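Local coordinates for G protein alpha subunit (Entamoeba histolytica, PDB 4FID) that probably relays signals from membrane receptors as the guanine nucleotide-binding alpha subunit of a heterotrimeric G protein, and holds GDP in this structure, at residues L194-M199 against L240-L245; N48-M53 against L122-V126. All coordinates share one frame; numbering follows the deposited sequence.

Contact 1: residues L194-M199 against L240-L245; sequences LAEYDM and LFEEKL. With GDP (guanosine-5'-diphosphate), chain C.
Lys-244 reaches across from helix 238-247 to the loop that follows strand 187-193, a contact in the Ras-like, nucleotide-binding domain of this G-alpha subunit. The helix begins within the guanine-recognition sequence Asn-236 to Asp-239, the NKxD motif of GTP-binding proteins. Lys-244 leaves the helix with CG anti to its own N (chi1 -178°) and stays extended from there. CB and CG run past the hydroxyl end of Tyr-197 in the opposite sense, with Lys-244 CG 3.5 Å from Tyr-197 OH. CD lies against the methyl of Ala-195, and CE comes near both Ala-195 O and Asp-198 OD2. At the tip, Lys-244 NZ gives a hydrogen bond of 2.6 Å to Ala-195 O, almost in line with the carbonyl (169°). The same Lys-244 NZ makes a salt bridge of 2.8 Å to Asp-198 OD2, on the syn side but 30° out of the carboxylate plane. One ammonium group thus holds the carbonyl of Ala-195, just ahead of the type I turn from Glu-196 to Met-199, and the carboxylate of Asp-198 within that turn. Deeper in, Phe-241 packs its CG against Leu-194 CB, while Tyr-197 CD2 sits at the edge of the Phe-241 ring, 3.5 Å from CE1; the two ring planes are nearly perpendicular. The Tyr-197 hydroxyl is hydrogen-bonded to Val-248 O, and Leu-245 CD1 lies beside it. Toward the nucleotide, Leu-240 backs onto the Ala-195 methyl through CB and faces the guanine with its other end, Leu-240 CD1 lying 3.5 Å from GDP N2.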
ATOM      1  N   LEU A 194      -4.708  -0.387   7.068  1.00 35.59           N
ATOM      2  CA  LEU A 194      -5.865  -0.281   7.940  1.00 33.69           C
ATOM      3  C   LEU A 194      -7.062  -0.956   7.296  1.00 32.28           C
ATOM      4  O   LEU A 194      -7.948  -1.459   7.987  1.00 33.78           O
ATOM      5  CB  LEU A 194      -6.185   1.180   8.250  1.00 32.56           C
ATOM      6  CG  LEU A 194      -5.349   1.825   9.360  1.00 30.97           C
ATOM      7  CD1 LEU A 194      -5.568   3.326   9.389  1.00 27.79           C
ATOM      8  CD2 LEU A 194      -5.729   1.193  10.681  1.00 33.27           C
ATOM      9  N   ALA A 195      -7.096  -0.975   5.970  1.00 28.69           N
ATOM     10  CA  ALA A 195      -8.302  -1.446   5.302  1.00 36.80           C
ATOM     11  C   ALA A 195      -8.446  -2.977   5.283  1.00 39.49           C
ATOM     12  O   ALA A 195      -9.410  -3.500   4.734  1.00 42.63           O
ATOM     13  CB  ALA A 195      -8.412  -0.856   3.902  1.00 35.94           C
ATOM     14  N   GLU A 196      -7.501  -3.684   5.902  1.00 36.57           N
ATOM     15  CA  GLU A 196      -7.512  -5.142   5.911  1.00 34.81           C
ATOM     16  C   GLU A 196      -8.189  -5.717   7.150  1.00 38.19           C
ATOM     17  O   GLU A 196      -8.166  -6.932   7.352  1.00 47.94           O
ATOM     18  CB  GLU A 196      -6.083  -5.704   5.798  1.00 45.14           C
ATOM     19  CG  GLU A 196      -5.261  -5.558   7.093  1.00 61.69           C
ATOM     20  CD  GLU A 196      -3.844  -6.172   7.031  1.00 71.98           C
ATOM     21  OE1 GLU A 196      -3.315  -6.443   5.922  1.00 76.22           O
ATOM     22  OE2 GLU A 196      -3.254  -6.366   8.117  1.00 70.24           O
ATOM     23  N   TYR A 197      -8.786  -4.864   7.979  1.00 34.32           N
ATOM     24  CA  TYR A 197      -9.406  -5.341   9.224  1.00 38.76           C
ATOM     25  C   TYR A 197     -10.474  -6.431   9.030  1.00 41.23           C
ATOM     26  O   TYR A 197     -10.763  -7.175   9.951  1.00 44.79           O
ATOM     27  CB  TYR A 197      -9.995  -4.184  10.038  1.00 36.44           C
ATOM     28  CG  TYR A 197     -11.143  -3.497   9.351  1.00 37.07           C
ATOM     29  CD1 TYR A 197     -12.446  -3.953   9.505  1.00 36.28           C
ATOM     30  CD2 TYR A 197     -10.922  -2.396   8.529  1.00 37.61           C
ATOM     31  CE1 TYR A 197     -13.502  -3.328   8.866  1.00 33.97           C
ATOM     32  CE2 TYR A 197     -11.969  -1.762   7.889  1.00 36.72           C
ATOM     33  CZ  TYR A 197     -13.252  -2.232   8.068  1.00 37.35           C
ATOM     34  OH  TYR A 197     -14.279  -1.595   7.436  1.00 37.92           O
ATOM     35  N   ASP A 198     -11.049  -6.542   7.837  1.00 41.55           N
ATOM     36  CA  ASP A 198     -12.113  -7.519   7.611  1.00 40.94           C
ATOM     37  C   ASP A 198     -11.737  -8.676   6.698  1.00 38.41           C
ATOM     38  O   ASP A 198     -12.619  -9.395   6.250  1.00 38.70           O
ATOM     39  CB  ASP A 198     -13.334  -6.838   6.996  1.00 46.56           C
ATOM     40  CG  ASP A 198     -13.101  -6.437   5.559  1.00 50.72           C
ATOM     41  OD1 ASP A 198     -14.071  -6.436   4.773  1.00 53.40           O
ATOM     42  OD2 ASP A 198     -11.936  -6.134   5.217  1.00 50.38           O
HETATM   43  N   MSE A 199     -10.452  -8.865   6.413  1.00 35.59           N
HETATM   44  CA  MSE A 199     -10.055  -9.884   5.452  1.00 42.05           C
HETATM   45  C   MSE A 199      -9.513 -11.177   6.071  1.00 55.90           C
HETATM   46  O   MSE A 199      -8.661 -11.143   6.955  1.00 59.97           O
HETATM   47  CB  MSE A 199      -9.053  -9.293   4.472  1.00 47.05           C
HETATM   48  CG  MSE A 199      -9.582  -8.042   3.782  1.00 50.73           C
HETATM   49 SE   MSE A 199      -8.361  -7.247   2.479  1.00 93.67          SE
HETATM   50  CE  MSE A 199      -8.053  -8.817   1.361  1.00391.59           C
ATOM     51  N   LEU A 240      -8.583   4.696   2.236  1.00 33.19           N
ATOM     52  CA  LEU A 240      -9.366   3.503   1.936  1.00 28.38           C
ATOM     53  C   LEU A 240     -10.140   3.068   3.154  1.00 33.97           C
ATOM     54  O   LEU A 240     -11.285   2.628   3.053  1.00 41.62           O
ATOM     55  CB  LEU A 240      -8.467   2.366   1.457  1.00 27.60           C
ATOM     56  CG  LEU A 240      -7.819   2.636   0.092  1.00 38.53           C
ATOM     57  CD1 LEU A 240      -6.962   1.453  -0.385  1.00 34.56           C
ATOM     58  CD2 LEU A 240      -8.906   2.991  -0.940  1.00 33.78           C
ATOM     59  N   PHE A 241      -9.511   3.205   4.312  1.00 29.87           N
ATOM     60  CA  PHE A 241     -10.135   2.811   5.561  1.00 35.50           C
ATOM     61  C   PHE A 241     -11.370   3.671   5.921  1.00 34.45           C
ATOM     62  O   PHE A 241     -12.399   3.133   6.297  1.00 32.66           O
ATOM     63  CB  PHE A 241      -9.077   2.824   6.665  1.00 37.44           C
ATOM     64  CG  PHE A 241      -9.605   2.492   8.026  1.00 27.93           C
ATOM     65  CD1 PHE A 241     -10.015   1.203   8.326  1.00 23.13           C
ATOM     66  CD2 PHE A 241      -9.664   3.476   9.017  1.00 26.46           C
ATOM     67  CE1 PHE A 241     -10.498   0.889   9.611  1.00 28.13           C
ATOM     68  CE2 PHE A 241     -10.149   3.183  10.295  1.00 30.84           C
ATOM     69  CZ  PHE A 241     -10.568   1.882  10.592  1.00 29.26           C
ATOM     70  N   GLU A 242     -11.257   4.995   5.796  1.00 37.60           N
ATOM     71  CA  GLU A 242     -12.374   5.923   6.043  1.00 42.38           C
ATOM     72  C   GLU A 242     -13.607   5.445   5.295  1.00 45.27           C
ATOM     73  O   GLU A 242     -14.675   5.259   5.870  1.00 47.95           O
ATOM     74  CB  GLU A 242     -12.031   7.326   5.510  1.00 48.87           C
ATOM     75  CG  GLU A 242     -11.886   8.439   6.548  1.00 61.74           C
ATOM     76  CD  GLU A 242     -12.669   9.725   6.190  1.00 70.01           C
ATOM     77  OE1 GLU A 242     -12.475  10.286   5.080  1.00 63.97           O
ATOM     78  OE2 GLU A 242     -13.482  10.175   7.035  1.00 73.12           O
ATOM     79  N   GLU A 243     -13.431   5.269   3.990  1.00 47.48           N
ATOM     80  CA  GLU A 243     -14.500   4.937   3.069  1.00 43.90           C
ATOM     81  C   GLU A 243     -15.052   3.547   3.370  1.00 45.64           C
ATOM     82  O   GLU A 243     -16.274   3.343   3.445  1.00 44.30           O
ATOM     83  CB  GLU A 243     -13.971   5.020   1.629  1.00 47.54           C
ATOM     84  CG  GLU A 243     -14.952   4.559   0.559  1.00 65.21           C
ATOM     85  CD  GLU A 243     -16.233   5.395   0.520  1.00 83.45           C
ATOM     86  OE1 GLU A 243     -16.150   6.624   0.268  1.00 88.92           O
ATOM     87  OE2 GLU A 243     -17.325   4.819   0.734  1.00 87.61           O
ATOM     88  N   LYS A 244     -14.145   2.590   3.557  1.00 45.35           N
ATOM     89  CA  LYS A 244     -14.535   1.202   3.764  1.00 38.48           C
ATOM     90  C   LYS A 244     -15.411   1.046   4.998  1.00 39.10           C
ATOM     91  O   LYS A 244     -16.306   0.210   5.028  1.00 38.14           O
ATOM     92  CB  LYS A 244     -13.309   0.330   3.886  1.00 32.84           C
ATOM     93  CG  LYS A 244     -13.618  -1.128   4.048  1.00 28.72           C
ATOM     94  CD  LYS A 244     -12.410  -1.929   3.653  1.00 28.87           C
ATOM     95  CE  LYS A 244     -12.734  -3.403   3.537  1.00 29.37           C
ATOM     96  NZ  LYS A 244     -11.478  -4.152   3.328  1.00 28.99           N
ATOM     97  N   LEU A 245     -15.138   1.871   6.002  1.00 35.42           N
ATOM     98  CA  LEU A 245     -15.874   1.869   7.251  1.00 37.94           C
ATOM     99  C   LEU A 245     -17.376   2.107   7.057  1.00 47.36           C
ATOM    100  O   LEU A 245     -18.194   1.714   7.908  1.00 49.68           O
ATOM    101  CB  LEU A 245     -15.275   2.915   8.198  1.00 36.30           C
ATOM    102  CG  LEU A 245     -14.704   2.429   9.531  1.00 36.38           C
ATOM    103  CD1 LEU A 245     -14.136   1.014   9.421  1.00 40.58           C
ATOM    104  CD2 LEU A 245     -13.649   3.405  10.034  1.00 33.13           C
TER
HETATM  105  PB  GDP C 401       3.953  -4.342  -0.661  1.00 69.21           P
HETATM  106  O1B GDP C 401       4.896  -4.483  -1.830  1.00 71.41           O
HETATM  107  O2B GDP C 401       3.483  -5.714  -0.238  1.00 70.95           O
HETATM  108  O3B GDP C 401       4.721  -3.693   0.463  1.00 69.23           O
HETATM  109  O3A GDP C 401       2.642  -3.448  -1.025  1.00 69.85           O
HETATM  110  PA  GDP C 401       2.506  -2.494  -2.337  1.00 98.76           P
HETATM  111  O1A GDP C 401       3.280  -1.203  -2.170  1.00 84.66           O
HETATM  112  O2A GDP C 401       2.952  -3.215  -3.597  1.00103.93           O
HETATM  113  O5' GDP C 401       0.915  -2.207  -2.440  1.00 81.22           O
HETATM  114  C5' GDP C 401       0.196  -2.564  -3.624  1.00 81.05           C
HETATM  115  C4' GDP C 401      -0.972  -1.611  -3.920  1.00 79.49           C
HETATM  116  O4' GDP C 401      -1.398  -0.883  -2.760  1.00 74.85           O
HETATM  117  C3' GDP C 401      -0.634  -0.583  -5.001  1.00 74.05           C
HETATM  118  O3' GDP C 401      -1.594  -0.674  -6.073  1.00 69.13           O
HETATM  119  C2' GDP C 401      -0.700   0.764  -4.295  1.00 66.45           C
HETATM  120  O2' GDP C 401      -1.156   1.804  -5.180  1.00 55.38           O
HETATM  121  C1' GDP C 401      -1.643   0.480  -3.122  1.00 67.15           C
HETATM  122  N9  GDP C 401      -1.452   1.416  -1.974  1.00 59.96           N
HETATM  123  C8  GDP C 401      -0.410   1.485  -1.116  1.00 48.31           C
HETATM  124  N7  GDP C 401      -0.597   2.468  -0.192  1.00 41.40           N
HETATM  125  C5  GDP C 401      -1.784   3.048  -0.452  1.00 49.83           C
HETATM  126  C6  GDP C 401      -2.601   4.151   0.119  1.00 54.30           C
HETATM  127  O6  GDP C 401      -2.211   4.797   1.108  1.00 52.59           O
HETATM  128  N1  GDP C 401      -3.771   4.445  -0.458  1.00 61.17           N
HETATM  129  C2  GDP C 401      -4.233   3.761  -1.524  1.00 63.65           C
HETATM  130  N2  GDP C 401      -5.432   4.107  -2.044  1.00 66.45           N
HETATM  131  N3  GDP C 401      -3.549   2.740  -2.102  1.00 60.44           N
HETATM  132  C4  GDP C 401      -2.343   2.348  -1.620  1.00 58.43           C

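Contact 2: residues N48-M53 against L122-V126; sequences NVVTCM and LFENV
The Phe-123 ring has the CE methyl of Met-53, a selenomethionine, over the centre of one face, and the carbonyl oxygen of Val-49 at its edge. This is helix-helix packing in the all-helical domain of the G-alpha fold, where the end of helix 119-124 and the start of helix 126-129 lie against the long helix 42-62. Met-53 CE stands 3.5 Å from the centroid of the Phe-123 ring and only 11° off its normal, a CH-pi contact; the selenium is farther off and oblique, completing a Met-aromatic pair. The chain of Met-53 bends at chi2 and chi3 (59° and 73°), which brings the methyl over the ring. Val-49 O approaches Phe-123 CE1 to 3.5 Å in the ring plane, and Cys-52 CB comes obliquely to CZ. Trp-98 of helix 90-99 also meets the Phe-123 ring. Beside that ring, Val-49 divides its branches: CG2 goes to Leu-122 CB, whereas CG1 meets Val-126 CG2, each at 4.0 Å. Asn-48 turns its amide elsewhere, ND2 being hydrogen-bonded to Asn-144 OD1, and presents its aliphatic CB to Leu-122 CD1.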
ATOM      1  N   ASN A  48      -3.113  -4.869 -16.127  1.00 23.99           N
ATOM      2  CA  ASN A  48      -4.014  -4.538 -15.022  1.00 30.72           C
ATOM      3  C   ASN A  48      -5.290  -3.798 -15.462  1.00 38.79           C
ATOM      4  O   ASN A  48      -6.340  -3.950 -14.836  1.00 39.88           O
ATOM      5  CB  ASN A  48      -3.298  -3.687 -13.972  1.00 34.26           C
ATOM      6  CG  ASN A  48      -2.255  -4.450 -13.216  1.00 46.07           C
ATOM      7  OD1 ASN A  48      -2.179  -5.673 -13.324  1.00 50.87           O
ATOM      8  ND2 ASN A  48      -1.438  -3.743 -12.439  1.00 50.25           N
ATOM      9  N   VAL A  49      -5.192  -2.979 -16.510  1.00 38.18           N
ATOM     10  CA  VAL A  49      -6.359  -2.261 -16.999  1.00 39.93           C
ATOM     11  C   VAL A  49      -7.425  -3.276 -17.368  1.00 38.72           C
ATOM     12  O   VAL A  49      -8.578  -3.165 -16.940  1.00 36.53           O
ATOM     13  CB  VAL A  49      -6.050  -1.316 -18.221  1.00 41.38           C
ATOM     14  CG1 VAL A  49      -7.343  -0.825 -18.872  1.00 40.10           C
ATOM     15  CG2 VAL A  49      -5.181  -0.126 -17.811  1.00 29.62           C
ATOM     16  N   VAL A  50      -7.026  -4.291 -18.134  1.00 40.27           N
ATOM     17  CA  VAL A  50      -7.976  -5.284 -18.636  1.00 38.36           C
ATOM     18  C   VAL A  50      -8.418  -6.273 -17.556  1.00 41.33           C
ATOM     19  O   VAL A  50      -9.622  -6.526 -17.388  1.00 38.46           O
ATOM     20  CB  VAL A  50      -7.435  -6.037 -19.866  1.00 40.09           C
ATOM     21  CG1 VAL A  50      -8.391  -7.147 -20.274  1.00 37.31           C
ATOM     22  CG2 VAL A  50      -7.196  -5.071 -21.034  1.00 39.28           C
ATOM     23  N   THR A  51      -7.462  -6.817 -16.807  1.00 39.46           N
ATOM     24  CA  THR A  51      -7.809  -7.836 -15.821  1.00 36.62           C
ATOM     25  C   THR A  51      -8.711  -7.290 -14.706  1.00 39.28           C
ATOM     26  O   THR A  51      -9.653  -7.963 -14.301  1.00 43.68           O
ATOM     27  CB  THR A  51      -6.565  -8.592 -15.261  1.00 33.42           C
ATOM     28  OG1 THR A  51      -5.801  -7.746 -14.391  1.00 39.05           O
ATOM     29  CG2 THR A  51      -5.686  -9.078 -16.394  1.00 26.51           C
ATOM     30  N   CYS A  52      -8.438  -6.073 -14.230  1.00 36.56           N
ATOM     31  CA  CYS A  52      -9.299  -5.422 -13.233  1.00 32.06           C
ATOM     32  C   CYS A  52     -10.721  -5.233 -13.730  1.00 35.72           C
ATOM     33  O   CYS A  52     -11.654  -5.263 -12.936  1.00 40.15           O
ATOM     34  CB  CYS A  52      -8.763  -4.047 -12.838  1.00 34.29           C
ATOM     35  SG  CYS A  52      -7.349  -4.005 -11.706  1.00 37.52           S
HETATM   36  N   MSE A  53     -10.889  -5.020 -15.037  1.00 36.80           N
HETATM   37  CA  MSE A  53     -12.217  -4.800 -15.604  1.00 28.83           C
HETATM   38  C   MSE A  53     -12.930  -6.110 -15.895  1.00 28.42           C
HETATM   39  O   MSE A  53     -14.142  -6.201 -15.720  1.00 30.99           O
HETATM   40  CB  MSE A  53     -12.174  -3.907 -16.853  1.00 30.62           C
HETATM   41  CG  MSE A  53     -13.575  -3.604 -17.448  1.00 40.69           C
HETATM   42 SE   MSE A  53     -14.890  -2.681 -16.244  1.00 66.40          SE
HETATM   43  CE  MSE A  53     -14.160  -0.871 -16.187  1.00 45.87           C
ATOM     44  N   LEU A 122      -6.670   3.211 -12.803  1.00 33.05           N
ATOM     45  CA  LEU A 122      -6.414   2.715 -14.153  1.00 30.51           C
ATOM     46  C   LEU A 122      -7.513   3.141 -15.127  1.00 27.95           C
ATOM     47  O   LEU A 122      -7.217   3.673 -16.176  1.00 27.89           O
ATOM     48  CB  LEU A 122      -6.177   1.197 -14.178  1.00 28.54           C
ATOM     49  CG  LEU A 122      -4.866   0.816 -13.473  1.00 33.89           C
ATOM     50  CD1 LEU A 122      -4.576  -0.719 -13.401  1.00 21.34           C
ATOM     51  CD2 LEU A 122      -3.738   1.560 -14.125  1.00 26.37           C
ATOM     52  N   PHE A 123      -8.772   2.940 -14.758  1.00 30.43           N
ATOM     53  CA  PHE A 123      -9.897   3.334 -15.601  1.00 37.24           C
ATOM     54  C   PHE A 123      -9.934   4.835 -15.914  1.00 40.27           C
ATOM     55  O   PHE A 123     -10.115   5.237 -17.062  1.00 43.88           O
ATOM     56  CB  PHE A 123     -11.214   2.878 -14.960  1.00 38.25           C
ATOM     57  CG  PHE A 123     -11.242   1.399 -14.659  1.00 36.75           C
ATOM     58  CD1 PHE A 123     -10.449   0.517 -15.393  1.00 27.91           C
ATOM     59  CD2 PHE A 123     -12.038   0.891 -13.638  1.00 34.00           C
ATOM     60  CE1 PHE A 123     -10.452  -0.840 -15.109  1.00 30.18           C
ATOM     61  CE2 PHE A 123     -12.047  -0.470 -13.355  1.00 28.28           C
ATOM     62  CZ  PHE A 123     -11.260  -1.336 -14.091  1.00 29.09           C
ATOM     63  N   GLU A 124      -9.745   5.668 -14.902  1.00 32.73           N
ATOM     64  CA  GLU A 124      -9.765   7.102 -15.131  1.00 31.46           C
ATOM     65  C   GLU A 124      -8.618   7.583 -16.003  1.00 36.69           C
ATOM     66  O   GLU A 124      -8.627   8.716 -16.479  1.00 39.25           O
ATOM     67  CB  GLU A 124      -9.791   7.847 -13.804  1.00 31.54           C
ATOM     68  CG  GLU A 124     -11.105   7.644 -13.064  1.00 40.37           C
ATOM     69  CD  GLU A 124     -11.081   8.143 -11.639  1.00 52.39           C
ATOM     70  OE1 GLU A 124     -10.028   8.629 -11.166  1.00 53.63           O
ATOM     71  OE2 GLU A 124     -12.133   8.038 -10.984  1.00 61.60           O
ATOM     72  N   ASN A 125      -7.633   6.715 -16.219  1.00 36.72           N
ATOM     73  CA  ASN A 125      -6.431   7.088 -16.951  1.00 30.02           C
ATOM     74  C   ASN A 125      -6.267   6.311 -18.242  1.00 34.39           C
ATOM     75  O   ASN A 125      -5.199   6.364 -18.870  1.00 34.76           O
ATOM     76  CB  ASN A 125      -5.191   6.932 -16.065  1.00 29.92           C
ATOM     77  CG  ASN A 125      -4.985   8.124 -15.134  1.00 36.13           C
ATOM     78  OD1 ASN A 125      -4.362   9.104 -15.513  1.00 39.05           O
ATOM     79  ND2 ASN A 125      -5.511   8.039 -13.913  1.00 36.87           N
ATOM     80  N   VAL A 126      -7.334   5.610 -18.644  1.00 34.42           N
ATOM     81  CA  VAL A 126      -7.283   4.695 -19.788  1.00 37.47           C
ATOM     82  C   VAL A 126      -6.956   5.356 -21.142  1.00 39.33           C
ATOM     83  O   VAL A 126      -6.201   4.796 -21.937  1.00 39.48           O
ATOM     84  CB  VAL A 126      -8.553   3.833 -19.904  1.00 36.07           C
ATOM     85  CG1 VAL A 126      -9.704   4.633 -20.495  1.00 34.69           C
ATOM     86  CG2 VAL A 126      -8.262   2.614 -20.753  1.00 33.97           C
TER

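In the fold
The two contacts belong to the two domains of a G-alpha subunit, with GDP held between them. Contact 1 lies in the Ras-like domain, contact 2 in the all-helical domain; their centres are 22 Å apart and their nearest atoms about 12 Å, so they do not touch. Leu-240 of contact 1 is itself part of the GDP pocket, beside Asp-239, which binds GDP. Contact 2 stands further back: the nearest atoms of the Asn-48 side chain and GDP are about 7 Å apart, and that side chain is about 4 Å from the side chain of Arg-145, a GDP-binding residue. Along the chain contact 2 closes before contact 1 opens.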